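Local coordinates for transposon Tn7 transposition protein tnsA (Escherichia coli, PDB 1T0F) that cuts the 5' strands at the ends of transposon Tn7 as the restriction-enzyme-like endonuclease half of the TnsAB transposase, at residues A[64-69]-A[115-120]; A[154-157]-A[162-165]; A[192-197]-A[232-237]; A[203-208]-A[255-260]. One frame throughout, in Å; residues are numbered along the deposited sequence.

Interaction 1 of 4, residues A[64-69]-A[115-120]. With MG (magnesium ion), chain E.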
loop_
_atom_site.group_PDB
_atom_site.type_symbol
_atom_site.label_atom_id
_atom_site.label_comp_id
_atom_site.label_asym_id
_atom_site.label_seq_id
_atom_site.Cartn_x
_atom_site.Cartn_y
_atom_site.Cartn_z
ATOM N N ASP A 64 -2.526 7.926 -2.443
ATOM C CA ASP A 64 -3.865 7.408 -2.194
ATOM C C ASP A 64 -3.947 5.989 -2.750
ATOM O O ASP A 64 -4.684 5.150 -2.228
ATOM C CB ASP A 64 -4.934 8.273 -2.872
ATOM C CG ASP A 64 -5.080 9.647 -2.232
ATOM O OD1 ASP A 64 -4.511 9.880 -1.146
ATOM O OD2 ASP A 64 -5.782 10.495 -2.819
ATOM N N LEU A 65 -3.190 5.721 -3.808
ATOM C CA LEU A 65 -3.192 4.391 -4.402
ATOM C C LEU A 65 -2.565 3.377 -3.450
ATOM O O LEU A 65 -3.045 2.248 -3.330
ATOM C CB LEU A 65 -2.440 4.395 -5.732
ATOM C CG LEU A 65 -2.484 3.080 -6.508
ATOM C CD1 LEU A 65 -3.880 2.480 -6.463
ATOM C CD2 LEU A 65 -2.038 3.341 -7.962
ATOM N N GLU A 66 -1.483 3.778 -2.783
ATOM C CA GLU A 66 -0.824 2.896 -1.821
ATOM C C GLU A 66 -1.765 2.657 -0.647
ATOM O O GLU A 66 -1.809 1.560 -0.087
ATOM C CB GLU A 66 0.488 3.515 -1.331
ATOM C CG GLU A 66 1.664 3.254 -2.271
ATOM C CD GLU A 66 2.940 3.964 -1.833
ATOM O OE1 GLU A 66 3.159 4.092 -0.607
ATOM O OE2 GLU A 66 3.727 4.376 -2.719
ATOM N N LEU A 67 -2.513 3.691 -0.269
ATOM C CA LEU A 67 -3.485 3.562 0.815
ATOM C C LEU A 67 -4.528 2.506 0.430
ATOM O O LEU A 67 -4.888 1.645 1.241
ATOM C CB LEU A 67 -4.193 4.900 1.066
ATOM C CG LEU A 67 -5.379 4.894 2.042
ATOM C CD1 LEU A 67 -4.900 4.513 3.441
ATOM C CD2 LEU A 67 -6.034 6.275 2.055
ATOM N N ALA A 68 -5.018 2.573 -0.806
ATOM C CA ALA A 68 -6.026 1.608 -1.257
ATOM C C ALA A 68 -5.506 0.166 -1.198
ATOM O O ALA A 68 -6.219 -0.749 -0.773
ATOM C CB ALA A 68 -6.478 1.949 -2.671
ATOM N N VAL A 69 -4.264 -0.040 -1.622
ATOM C CA VAL A 69 -3.673 -1.371 -1.597
ATOM C C VAL A 69 -3.470 -1.826 -0.152
ATOM O O VAL A 69 -3.740 -2.980 0.184
ATOM C CB VAL A 69 -2.315 -1.405 -2.354
ATOM C CG1 VAL A 69 -1.684 -2.783 -2.232
ATOM C CG2 VAL A 69 -2.533 -1.061 -3.828
ATOM N N SER A 115 13.027 0.687 -4.239
ATOM C CA SER A 115 12.145 0.085 -3.241
ATOM C C SER A 115 10.862 -0.438 -3.883
ATOM O O SER A 115 10.410 0.073 -4.910
ATOM C CB SER A 115 11.812 1.094 -2.131
ATOM O OG SER A 115 11.079 2.209 -2.614
ATOM N N THR A 116 10.305 -1.484 -3.283
ATOM C CA THR A 116 9.067 -2.090 -3.756
ATOM C C THR A 116 8.016 -1.640 -2.752
ATOM O O THR A 116 8.222 -1.736 -1.541
ATOM C CB THR A 116 9.193 -3.628 -3.795
ATOM O OG1 THR A 116 10.074 -3.991 -4.863
ATOM C CG2 THR A 116 7.833 -4.283 -4.038
ATOM N N ASP A 117 6.889 -1.146 -3.247
ATOM C CA ASP A 117 5.877 -0.610 -2.364
ATOM C C ASP A 117 5.408 -1.502 -1.229
ATOM O O ASP A 117 5.216 -1.004 -0.122
ATOM C CB ASP A 117 4.701 -0.091 -3.184
ATOM C CG ASP A 117 5.134 0.996 -4.165
ATOM O OD1 ASP A 117 6.105 1.720 -3.848
ATOM O OD2 ASP A 117 4.525 1.129 -5.240
ATOM N N PHE A 118 5.230 -2.797 -1.489
ATOM C CA PHE A 118 4.794 -3.730 -0.441
ATOM C C PHE A 118 5.385 -5.120 -0.607
ATOM O O PHE A 118 5.382 -5.678 -1.706
ATOM C CB PHE A 118 3.266 -3.914 -0.442
ATOM C CG PHE A 118 2.480 -2.657 -0.214
ATOM C CD1 PHE A 118 2.240 -2.187 1.075
ATOM C CD2 PHE A 118 1.932 -1.966 -1.295
ATOM C CE1 PHE A 118 1.458 -1.044 1.287
ATOM C CE2 PHE A 118 1.150 -0.826 -1.098
ATOM C CZ PHE A 118 0.909 -0.362 0.195
ATOM N N LEU A 119 5.894 -5.681 0.484
ATOM C CA LEU A 119 6.393 -7.054 0.476
ATOM C C LEU A 119 5.426 -7.687 1.472
ATOM O O LEU A 119 5.366 -7.279 2.632
ATOM C CB LEU A 119 7.834 -7.154 0.985
ATOM C CG LEU A 119 8.308 -8.606 1.134
ATOM C CD1 LEU A 119 8.249 -9.325 -0.205
ATOM C CD2 LEU A 119 9.735 -8.633 1.679
ATOM N N VAL A 120 4.670 -8.676 1.016
ATOM C CA VAL A 120 3.634 -9.277 1.851
ATOM C C VAL A 120 3.892 -10.729 2.196
ATOM O O VAL A 120 4.321 -11.508 1.343
ATOM C CB VAL A 120 2.255 -9.169 1.123
ATOM C CG1 VAL A 120 1.110 -9.649 2.035
ATOM C CG2 VAL A 120 2.016 -7.721 0.682
HETATM MG MG MG E . 4.986 2.981 -6.694
HETATM O O HOH W 1 3.829 4.743 -5.250
HETATM O O HOH W 2 5.630 4.887 -8.068
#
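The metal-dependent nuclease centre of TnsA lies where helix 64-75 packs against strand 115-122, and two active-site carboxylates, Glu66 and Asp117, meet there. Glu66 OE2 and Asp117 OD1 stand 3.7 Å apart with their planes turned by 30°. The metal and its water mediate between these two acids: Asp117 OD2 binds the magnesium ion at 2.4 Å, and a metal-bound water donates to Glu66 OE2 at 2.6 Å. Glu66 therefore belongs to the second shell here, its other oxygen, OE1, being held by the backbone N of Leu62 and by Gln85. Gln133 and Val134 complete the protein ligands of the ion.

Next along the strand, Phe118 turns its ring toward the helix. Its CZ comes edge-on to the carbonyl of Glu66, 3.3 Å from O, close to the ring plane. Val69 reaches the same ring with CG1, which lies 3.6 Å from Phe118 CE2. Asp117 and Phe118 form a classic beta bulge opposite Ile132, consistent with both CB atoms pointing at the helix. Asp117 on one strand, with Gln133, Val134 and Lys135 following on the next, is the metal-and-lysine arrangement of the PDDEXK fold, and Glu66 joins it from the helix.

Interaction 2 of 4, residues A[154-157]-A[162-165]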
loop_
_atom_site.group_PDB
_atom_site.type_symbol
_atom_site.label_atom_id
_atom_site.label_comp_id
_atom_site.label_asym_id
_atom_site.label_seq_id
_atom_site.Cartn_x
_atom_site.Cartn_y
_atom_site.Cartn_z
ATOM N N ARG A 154 13.066 -8.085 -12.504
ATOM C CA ARG A 154 14.199 -9.004 -12.512
ATOM C C ARG A 154 14.705 -9.306 -11.109
ATOM O O ARG A 154 15.094 -10.437 -10.814
ATOM C CB ARG A 154 15.342 -8.428 -13.360
ATOM C CG ARG A 154 15.001 -8.344 -14.832
ATOM C CD ARG A 154 16.201 -7.889 -15.657
ATOM N NE ARG A 154 15.877 -7.840 -17.079
ATOM C CZ ARG A 154 16.642 -8.355 -18.036
ATOM N NH1 ARG A 154 17.780 -8.961 -17.724
ATOM N NH2 ARG A 154 16.265 -8.277 -19.306
ATOM N N TYR A 155 14.695 -8.295 -10.250
ATOM C CA TYR A 155 15.150 -8.450 -8.872
ATOM C C TYR A 155 14.361 -9.551 -8.170
ATOM O O TYR A 155 14.930 -10.506 -7.637
ATOM C CB TYR A 155 14.956 -7.143 -8.100
ATOM C CG TYR A 155 15.456 -7.192 -6.669
ATOM C CD1 TYR A 155 16.797 -6.940 -6.372
ATOM C CD2 TYR A 155 14.593 -7.496 -5.613
ATOM C CE1 TYR A 155 17.266 -6.984 -5.063
ATOM C CE2 TYR A 155 15.056 -7.548 -4.296
ATOM C CZ TYR A 155 16.398 -7.287 -4.035
ATOM O OH TYR A 155 16.875 -7.306 -2.747
ATOM N N TRP A 156 13.042 -9.408 -8.155
ATOM C CA TRP A 156 12.215 -10.414 -7.498
ATOM C C TRP A 156 12.224 -11.760 -8.221
ATOM O O TRP A 156 12.106 -12.812 -7.583
ATOM C CB TRP A 156 10.798 -9.873 -7.328
ATOM C CG TRP A 156 10.773 -8.745 -6.359
ATOM C CD1 TRP A 156 10.549 -7.431 -6.632
ATOM C CD2 TRP A 156 11.039 -8.825 -4.953
ATOM N NE1 TRP A 156 10.657 -6.681 -5.484
ATOM C CE2 TRP A 156 10.959 -7.513 -4.439
ATOM C CE3 TRP A 156 11.341 -9.879 -4.080
ATOM C CZ2 TRP A 156 11.169 -7.224 -3.091
ATOM C CZ3 TRP A 156 11.550 -9.589 -2.739
ATOM C CH2 TRP A 156 11.463 -8.271 -2.257
ATOM N N GLN A 157 12.371 -11.748 -9.542
ATOM C CA GLN A 157 12.427 -13.013 -10.267
ATOM C C GLN A 157 13.653 -13.778 -9.780
ATOM O O GLN A 157 13.615 -14.998 -9.594
ATOM C CB GLN A 157 12.533 -12.781 -11.773
ATOM C CG GLN A 157 12.899 -14.043 -12.535
ATOM C CD GLN A 157 13.007 -13.821 -14.023
ATOM O OE1 GLN A 157 12.000 -13.673 -14.714
ATOM N NE2 GLN A 157 14.233 -13.790 -14.527
ATOM N N PRO A 162 7.074 -14.037 -6.208
ATOM C CA PRO A 162 6.104 -13.452 -7.143
ATOM C C PRO A 162 6.008 -11.940 -6.976
ATOM O O PRO A 162 5.942 -11.428 -5.856
ATOM C CB PRO A 162 4.791 -14.147 -6.772
ATOM C CG PRO A 162 5.249 -15.473 -6.226
ATOM C CD PRO A 162 6.442 -15.079 -5.378
ATOM N N TRP A 163 5.989 -11.229 -8.097
ATOM C CA TRP A 163 5.912 -9.770 -8.085
ATOM C C TRP A 163 4.834 -9.332 -9.059
ATOM O O TRP A 163 4.744 -9.871 -10.168
ATOM C CB TRP A 163 7.260 -9.182 -8.515
ATOM C CG TRP A 163 7.268 -7.697 -8.679
ATOM C CD1 TRP A 163 7.399 -6.761 -7.697
ATOM C CD2 TRP A 163 7.194 -6.976 -9.914
ATOM N NE1 TRP A 163 7.420 -5.497 -8.245
ATOM C CE2 TRP A 163 7.294 -5.604 -9.606
ATOM C CE3 TRP A 163 7.050 -7.361 -11.255
ATOM C CZ2 TRP A 163 7.260 -4.612 -10.590
ATOM C CZ3 TRP A 163 7.014 -6.372 -12.235
ATOM C CH2 TRP A 163 7.119 -5.017 -11.895
ATOM N N PHE A 164 4.028 -8.354 -8.645
ATOM C CA PHE A 164 2.937 -7.835 -9.460
ATOM C C PHE A 164 2.859 -6.323 -9.400
ATOM O O PHE A 164 3.342 -5.690 -8.456
ATOM C CB PHE A 164 1.590 -8.366 -8.954
ATOM C CG PHE A 164 1.524 -9.851 -8.859
ATOM C CD1 PHE A 164 1.179 -10.615 -9.967
ATOM C CD2 PHE A 164 1.841 -10.494 -7.665
ATOM C CE1 PHE A 164 1.152 -12.003 -9.892
ATOM C CE2 PHE A 164 1.821 -11.884 -7.575
ATOM C CZ PHE A 164 1.477 -12.640 -8.689
ATOM N N ILE A 165 2.211 -5.752 -10.404
ATOM C CA ILE A 165 1.986 -4.323 -10.451
ATOM C C ILE A 165 0.496 -4.098 -10.177
ATOM O O ILE A 165 -0.344 -4.832 -10.677
ATOM C CB ILE A 165 2.323 -3.747 -11.835
ATOM C CG1 ILE A 165 3.827 -3.862 -12.087
ATOM C CG2 ILE A 165 1.853 -2.299 -11.921
ATOM C CD1 ILE A 165 4.203 -3.621 -13.533
#
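Trp156, near the end of helix 143-159, and Trp163, at the start of strand 163-166, make this contact between them. Their indoles lie almost parallel, the five-membered rings inclined by only 12°, yet they are slid so far apart, with centroids separated by 5.0 Å, that they barely overlap. What touches is one corner of each: CD1 of Trp156 sits 3.4 Å from CD1 of Trp163. The two CB atoms back this up at 3.8 Å. From there the side chains cross at about a right angle. With CG of Trp156 anti to its carbonyl carbon (chi1 -67°) and CG of Trp163 anti to its backbone N (chi1 174°), the indoles leave their backbones differently and meet chiefly at the CD1 corners.

Other groups border the indoles. Trp156 NE1 probably hydrogen-bonds Thr116 OG1, and Trp163 NE1 makes a weak bond to Glu152. Tyr155, the neighbour of Trp156 on the helix, sets CD2 over the centre of one face of that indole, 3.8 Å above the plane. The pair joins the end of the helix to the start of the second strand in a beta-alpha-beta unit, strand 129-134, helix 143-159, strand 163-166; both tryptophans rest on Ala131 of the first strand, and Trp163 also packs on Leu149 and Arg153 of the helix.

Interaction 3 of 4, residues A[192-197]-A[232-237]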
loop_
_atom_site.group_PDB
_atom_site.type_symbol
_atom_site.label_atom_id
_atom_site.label_comp_id
_atom_site.label_asym_id
_atom_site.label_seq_id
_atom_site.Cartn_x
_atom_site.Cartn_y
_atom_site.Cartn_z
ATOM N N ALA A 192 -6.016 12.138 22.500
ATOM C CA ALA A 192 -6.063 11.117 23.539
ATOM C C ALA A 192 -7.518 10.876 23.927
ATOM O O ALA A 192 -7.897 9.778 24.338
ATOM C CB ALA A 192 -5.265 11.573 24.753
ATOM N N GLU A 193 -8.329 11.917 23.784
ATOM C CA GLU A 193 -9.744 11.851 24.112
ATOM C C GLU A 193 -10.461 10.957 23.100
ATOM O O GLU A 193 -11.315 10.150 23.464
ATOM C CB GLU A 193 -10.355 13.256 24.089
ATOM C CG GLU A 193 -9.633 14.294 24.956
ATOM C CD GLU A 193 -8.320 14.789 24.351
ATOM O OE1 GLU A 193 -7.350 14.007 24.279
ATOM O OE2 GLU A 193 -8.258 15.970 23.945
ATOM N N LEU A 194 -10.107 11.103 21.826
ATOM C CA LEU A 194 -10.727 10.296 20.779
ATOM C C LEU A 194 -10.264 8.851 20.894
ATOM O O LEU A 194 -11.056 7.926 20.726
ATOM C CB LEU A 194 -10.375 10.847 19.393
ATOM C CG LEU A 194 -11.006 10.107 18.205
ATOM C CD1 LEU A 194 -12.507 9.968 18.414
ATOM C CD2 LEU A 194 -10.712 10.863 16.921
ATOM N N LEU A 195 -8.981 8.661 21.186
ATOM C CA LEU A 195 -8.427 7.323 21.337
ATOM C C LEU A 195 -9.103 6.614 22.518
ATOM O O LEU A 195 -9.259 5.395 22.518
ATOM C CB LEU A 195 -6.917 7.400 21.582
ATOM C CG LEU A 195 -6.133 6.098 21.401
ATOM C CD1 LEU A 195 -6.069 5.765 19.915
ATOM C CD2 LEU A 195 -4.720 6.247 21.961
ATOM N N ALA A 196 -9.502 7.391 23.520
ATOM C CA ALA A 196 -10.156 6.850 24.707
ATOM C C ALA A 196 -11.556 6.311 24.406
ATOM O O ALA A 196 -12.150 5.611 25.224
ATOM C CB ALA A 196 -10.233 7.926 25.790
ATOM N N GLN A 197 -12.077 6.637 23.228
ATOM C CA GLN A 197 -13.408 6.193 22.829
ATOM C C GLN A 197 -13.443 4.776 22.263
ATOM O O GLN A 197 -14.513 4.175 22.155
ATOM C CB GLN A 197 -13.988 7.163 21.800
ATOM C CG GLN A 197 -14.397 8.510 22.368
ATOM C CD GLN A 197 -15.624 8.414 23.257
ATOM O OE1 GLN A 197 -15.574 7.852 24.351
ATOM N NE2 GLN A 197 -16.740 8.951 22.779
ATOM N N LEU A 232 -20.693 8.999 14.824
ATOM C CA LEU A 232 -20.193 8.616 13.504
ATOM C C LEU A 232 -18.882 9.334 13.192
ATOM O O LEU A 232 -17.974 8.745 12.605
ATOM C CB LEU A 232 -21.218 8.939 12.408
ATOM C CG LEU A 232 -20.768 8.648 10.966
ATOM C CD1 LEU A 232 -20.430 7.175 10.812
ATOM C CD2 LEU A 232 -21.871 9.041 9.987
ATOM N N SER A 233 -18.786 10.603 13.583
ATOM C CA SER A 233 -17.571 11.373 13.321
ATOM C C SER A 233 -16.388 10.767 14.061
ATOM O O SER A 233 -15.265 10.770 13.556
ATOM C CB SER A 233 -17.753 12.841 13.732
ATOM O OG SER A 233 -17.905 12.977 15.136
ATOM N N GLU A 234 -16.636 10.240 15.255
ATOM C CA GLU A 234 -15.568 9.621 16.030
ATOM C C GLU A 234 -15.154 8.309 15.372
ATOM O O GLU A 234 -13.969 8.023 15.223
ATOM C CB GLU A 234 -16.028 9.358 17.465
ATOM C CG GLU A 234 -16.503 10.598 18.195
ATOM C CD GLU A 234 -16.810 10.329 19.655
ATOM O OE1 GLU A 234 -17.431 9.283 19.948
ATOM O OE2 GLU A 234 -16.441 11.168 20.507
ATOM N N ILE A 235 -16.144 7.512 14.976
ATOM C CA ILE A 235 -15.887 6.236 14.322
ATOM C C ILE A 235 -15.149 6.479 13.006
ATOM O O ILE A 235 -14.223 5.751 12.655
ATOM C CB ILE A 235 -17.217 5.483 14.035
ATOM C CG1 ILE A 235 -17.833 4.999 15.349
ATOM C CG2 ILE A 235 -16.978 4.304 13.105
ATOM C CD1 ILE A 235 -16.998 3.977 16.084
ATOM N N ARG A 236 -15.564 7.510 12.286
ATOM C CA ARG A 236 -14.948 7.844 11.015
ATOM C C ARG A 236 -13.464 8.165 11.189
ATOM O O ARG A 236 -12.624 7.664 10.438
ATOM C CB ARG A 236 -15.679 9.036 10.387
ATOM C CG ARG A 236 -15.228 9.392 8.981
ATOM C CD ARG A 236 -16.092 10.526 8.418
ATOM N NE ARG A 236 -15.671 10.941 7.083
ATOM C CZ ARG A 236 -14.483 11.471 6.804
ATOM N NH1 ARG A 236 -13.593 11.650 7.770
ATOM N NH2 ARG A 236 -14.185 11.824 5.560
ATOM N N ALA A 237 -13.144 8.992 12.184
ATOM C CA ALA A 237 -11.759 9.381 12.438
ATOM C C ALA A 237 -10.901 8.196 12.874
ATOM O O ALA A 237 -9.764 8.036 12.414
ATOM C CB ALA A 237 -11.711 10.489 13.497
#
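The amide of Gln197 meets the carboxylate of Glu234, while Leu194 packs beside them against helix 230-240. The glutamine is folded: CG lies anti to its carbonyl carbon (chi1 -72°), and a second bend at chi2, -70°, swings the amide round to the glutamate. Glu234 has the same kind of first torsion but continues straight beyond CG, which carries its carboxylate out from the helix to meet the amide. NE2 of Gln197 then bridges both oxygens, 2.9 Å from Glu234 OE1 and 3.2 Å from Glu234 OE2. Each oxygen is approached on its syn side, from somewhat out of the carboxylate plane, and neither bond is straight. The amide and carboxylate planes stand 80° apart, so this is a forked grip by one nitrogen rather than a flat pairing of two planar groups.

Leu194 extends toward the helix and splits its methyls between two residues one turn apart. CD1 lies 3.7 Å from Glu234 CB, and CD2 lies 3.6 Å from Ala237 CB. The leucine and the glutamate run past each other in opposite directions, and CB and CG of Glu234 give the leucine an apolar surface while the charged end serves the amide. Glu188, in a loop, also touches Ala237. Chemically, a neutral amide shares its NH2 group between both oxygens of a buried glutamate, which probably offsets part of the cost of keeping that charge within the C-terminal part of TnsA.

Interaction 4 of 4, residues A[203-208]-A[255-260]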
loop_
_atom_site.group_PDB
_atom_site.type_symbol
_atom_site.label_atom_id
_atom_site.label_comp_id
_atom_site.label_asym_id
_atom_site.label_seq_id
_atom_site.Cartn_x
_atom_site.Cartn_y
_atom_site.Cartn_z
ATOM N N HIS A 203 -17.563 -1.798 23.044
ATOM C CA HIS A 203 -18.596 -2.494 23.804
ATOM C C HIS A 203 -19.959 -2.336 23.147
ATOM O O HIS A 203 -20.707 -3.304 23.015
ATOM C CB HIS A 203 -18.658 -1.972 25.241
ATOM C CG HIS A 203 -17.468 -2.344 26.071
ATOM N ND1 HIS A 203 -16.271 -1.665 26.004
ATOM C CD2 HIS A 203 -17.287 -3.336 26.976
ATOM C CE1 HIS A 203 -15.403 -2.222 26.831
ATOM N NE2 HIS A 203 -15.994 -3.237 27.433
ATOM N N ILE A 204 -20.275 -1.113 22.733
ATOM C CA ILE A 204 -21.548 -0.833 22.085
ATOM C C ILE A 204 -21.666 -1.620 20.782
ATOM O O ILE A 204 -22.662 -2.300 20.541
ATOM C CB ILE A 204 -21.695 0.678 21.786
ATOM C CG1 ILE A 204 -21.670 1.465 23.096
ATOM C CG2 ILE A 204 -22.992 0.945 21.025
ATOM C CD1 ILE A 204 -21.725 2.970 22.915
ATOM N N LEU A 205 -20.638 -1.527 19.945
ATOM C CA LEU A 205 -20.638 -2.231 18.672
ATOM C C LEU A 205 -20.738 -3.737 18.872
ATOM O O LEU A 205 -21.309 -4.446 18.047
ATOM C CB LEU A 205 -19.369 -1.878 17.885
ATOM C CG LEU A 205 -19.427 -0.558 17.104
ATOM C CD1 LEU A 205 -20.034 0.545 17.948
ATOM C CD2 LEU A 205 -18.029 -0.185 16.649
ATOM N N GLN A 206 -20.184 -4.211 19.981
ATOM C CA GLN A 206 -20.198 -5.627 20.318
ATOM C C GLN A 206 -21.625 -6.144 20.536
ATOM O O GLN A 206 -22.024 -7.156 19.958
ATOM C CB GLN A 206 -19.355 -5.848 21.578
ATOM C CG GLN A 206 -19.244 -7.285 22.044
ATOM C CD GLN A 206 -18.389 -7.413 23.295
ATOM O OE1 GLN A 206 -17.185 -7.138 23.273
ATOM N NE2 GLN A 206 -19.010 -7.824 24.397
ATOM N N GLU A 207 -22.403 -5.452 21.362
ATOM C CA GLU A 207 -23.770 -5.903 21.614
ATOM C C GLU A 207 -24.731 -5.599 20.465
ATOM O O GLU A 207 -25.672 -6.356 20.228
ATOM C CB GLU A 207 -24.308 -5.314 22.921
ATOM C CG GLU A 207 -24.471 -3.810 22.945
ATOM C CD GLU A 207 -25.236 -3.339 24.173
ATOM O OE1 GLU A 207 -24.782 -3.618 25.304
ATOM O OE2 GLU A 207 -26.295 -2.693 24.008
ATOM N N LYS A 208 -24.497 -4.502 19.750
ATOM C CA LYS A 208 -25.353 -4.133 18.625
ATOM C C LYS A 208 -24.813 -4.782 17.348
ATOM O O LYS A 208 -25.110 -4.342 16.236
ATOM C CB LYS A 208 -25.384 -2.610 18.464
ATOM C CG LYS A 208 -25.836 -1.852 19.708
ATOM C CD LYS A 208 -27.312 -2.062 19.992
ATOM C CE LYS A 208 -27.736 -1.376 21.290
ATOM N NZ LYS A 208 -27.453 0.089 21.283
ATOM N N ASN A 255 -22.376 -1.577 6.399
ATOM C CA ASN A 255 -21.745 -2.504 7.336
ATOM C C ASN A 255 -22.574 -2.653 8.605
ATOM O O ASN A 255 -23.192 -1.696 9.060
ATOM C CB ASN A 255 -20.356 -1.998 7.746
ATOM C CG ASN A 255 -19.252 -2.478 6.824
ATOM O OD1 ASN A 255 -18.295 -3.107 7.271
ATOM N ND2 ASN A 255 -19.369 -2.171 5.541
ATOM N N LYS A 256 -22.584 -3.857 9.168
ATOM C CA LYS A 256 -23.265 -4.094 10.429
ATOM C C LYS A 256 -22.173 -3.864 11.464
ATOM O O LYS A 256 -20.989 -3.911 11.129
ATOM C CB LYS A 256 -23.780 -5.531 10.521
ATOM C CG LYS A 256 -24.941 -5.818 9.590
ATOM C CD LYS A 256 -25.495 -7.216 9.812
ATOM C CE LYS A 256 -26.673 -7.471 8.890
ATOM N NZ LYS A 256 -26.292 -7.264 7.463
ATOM N N CYS A 257 -22.556 -3.617 12.710
ATOM C CA CYS A 257 -21.576 -3.365 13.758
ATOM C C CYS A 257 -20.572 -4.498 13.951
ATOM O O CYS A 257 -19.415 -4.257 14.324
ATOM C CB CYS A 257 -22.291 -3.055 15.073
ATOM S SG CYS A 257 -23.220 -1.501 15.014
ATOM N N ALA A 258 -21.005 -5.729 13.692
ATOM C CA ALA A 258 -20.126 -6.880 13.839
ATOM C C ALA A 258 -19.047 -6.881 12.756
ATOM O O ALA A 258 -18.048 -7.589 12.883
ATOM C CB ALA A 258 -20.928 -8.169 13.770
ATOM N N ASP A 259 -19.255 -6.103 11.691
ATOM C CA ASP A 259 -18.272 -6.024 10.607
ATOM C C ASP A 259 -17.084 -5.152 10.989
ATOM O O ASP A 259 -16.059 -5.155 10.310
ATOM C CB ASP A 259 -18.891 -5.454 9.327
ATOM C CG ASP A 259 -19.838 -6.421 8.650
ATOM O OD1 ASP A 259 -19.506 -7.622 8.566
ATOM O OD2 ASP A 259 -20.906 -5.976 8.181
ATOM N N LEU A 260 -17.223 -4.381 12.059
ATOM C CA LEU A 260 -16.129 -3.522 12.483
ATOM C C LEU A 260 -15.246 -4.219 13.499
ATOM O O LEU A 260 -15.736 -4.871 14.421
ATOM C CB LEU A 260 -16.659 -2.215 13.082
ATOM C CG LEU A 260 -16.976 -1.094 12.089
ATOM C CD1 LEU A 260 -18.073 -1.526 11.131
ATOM C CD2 LEU A 260 -17.393 0.143 12.852
#
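Cys257 has SG anti to its carbonyl carbon (chi1 -66°), which puts the sulfur beside Lys208 O while CB points at the helix end, and Leu205 has CG anti to its own carbonyl carbon (chi1 -82°) and presents CD2 to Leu260. The contact thus has a part where the cysteine meets backbone carbonyls and an apolar part between the leucines. At the cysteine, the CB methylene faces two carbonyls, from the helix's last turn and from the residue just after it: Lys208 O is 3.3 Å from Cys257 CB, and Leu205 O is 3.4 Å from that same CB. The sulfur is a little farther off, 3.6 Å from Lys208 O. On the apolar side the leucines cross at a slant and meet through one methyl each, Leu205 CD2 lying 3.9 Å from Leu260 CD2.

Helix 198-207 belongs to the C-terminal region of TnsA, whose sequence family falls in the helix-turn-helix clan. The helical conformation stops at Lys208, and packed on this end is a loop between strands 244-245 and 261-262 that contains a single 3-10 turn, 257-259. Asp259 secures that turn with a side-chain bond back to its start: the backbone N of Lys256 donates to Asp259 OD2 over 2.9 Å, nearly straight at 166°. The oxygen is met on its anti side, from somewhat out of the carboxylate plane. Backbone bonds from Cys257 to Glu211 and from Ala258 to Gly209 tie the same loop to the chain just beyond the helix. Helix 213-223 shares in the packing, Val216 touching both Cys257 and Lys208, and Ile213 touching Leu260.

How the interactions relate
The four contacts form two pairs. Interactions 1 and 2 share the central sheet, their centres 14 Å apart, and meet directly: Thr116 OG1 probably hydrogen-bonds Trp156 NE1 at 2.8 Å, and Leu119 CD1 packs on Trp156 CH2 at 4.0 Å. Interaction 1 holds the magnesium ion, while the side chain of Trp163 in interaction 2 stays about 9 Å from the metal yet about 4 Å from that of its ligand Gln133. Interactions 3 and 4, centres 15 Å apart, touch through Ile235 CG2 and Leu260 CD2 at 4.2 Å, and their segments alternate along the chain. Both lie away from the nuclease centre, 26 and 29 Å from interaction 1 between centres.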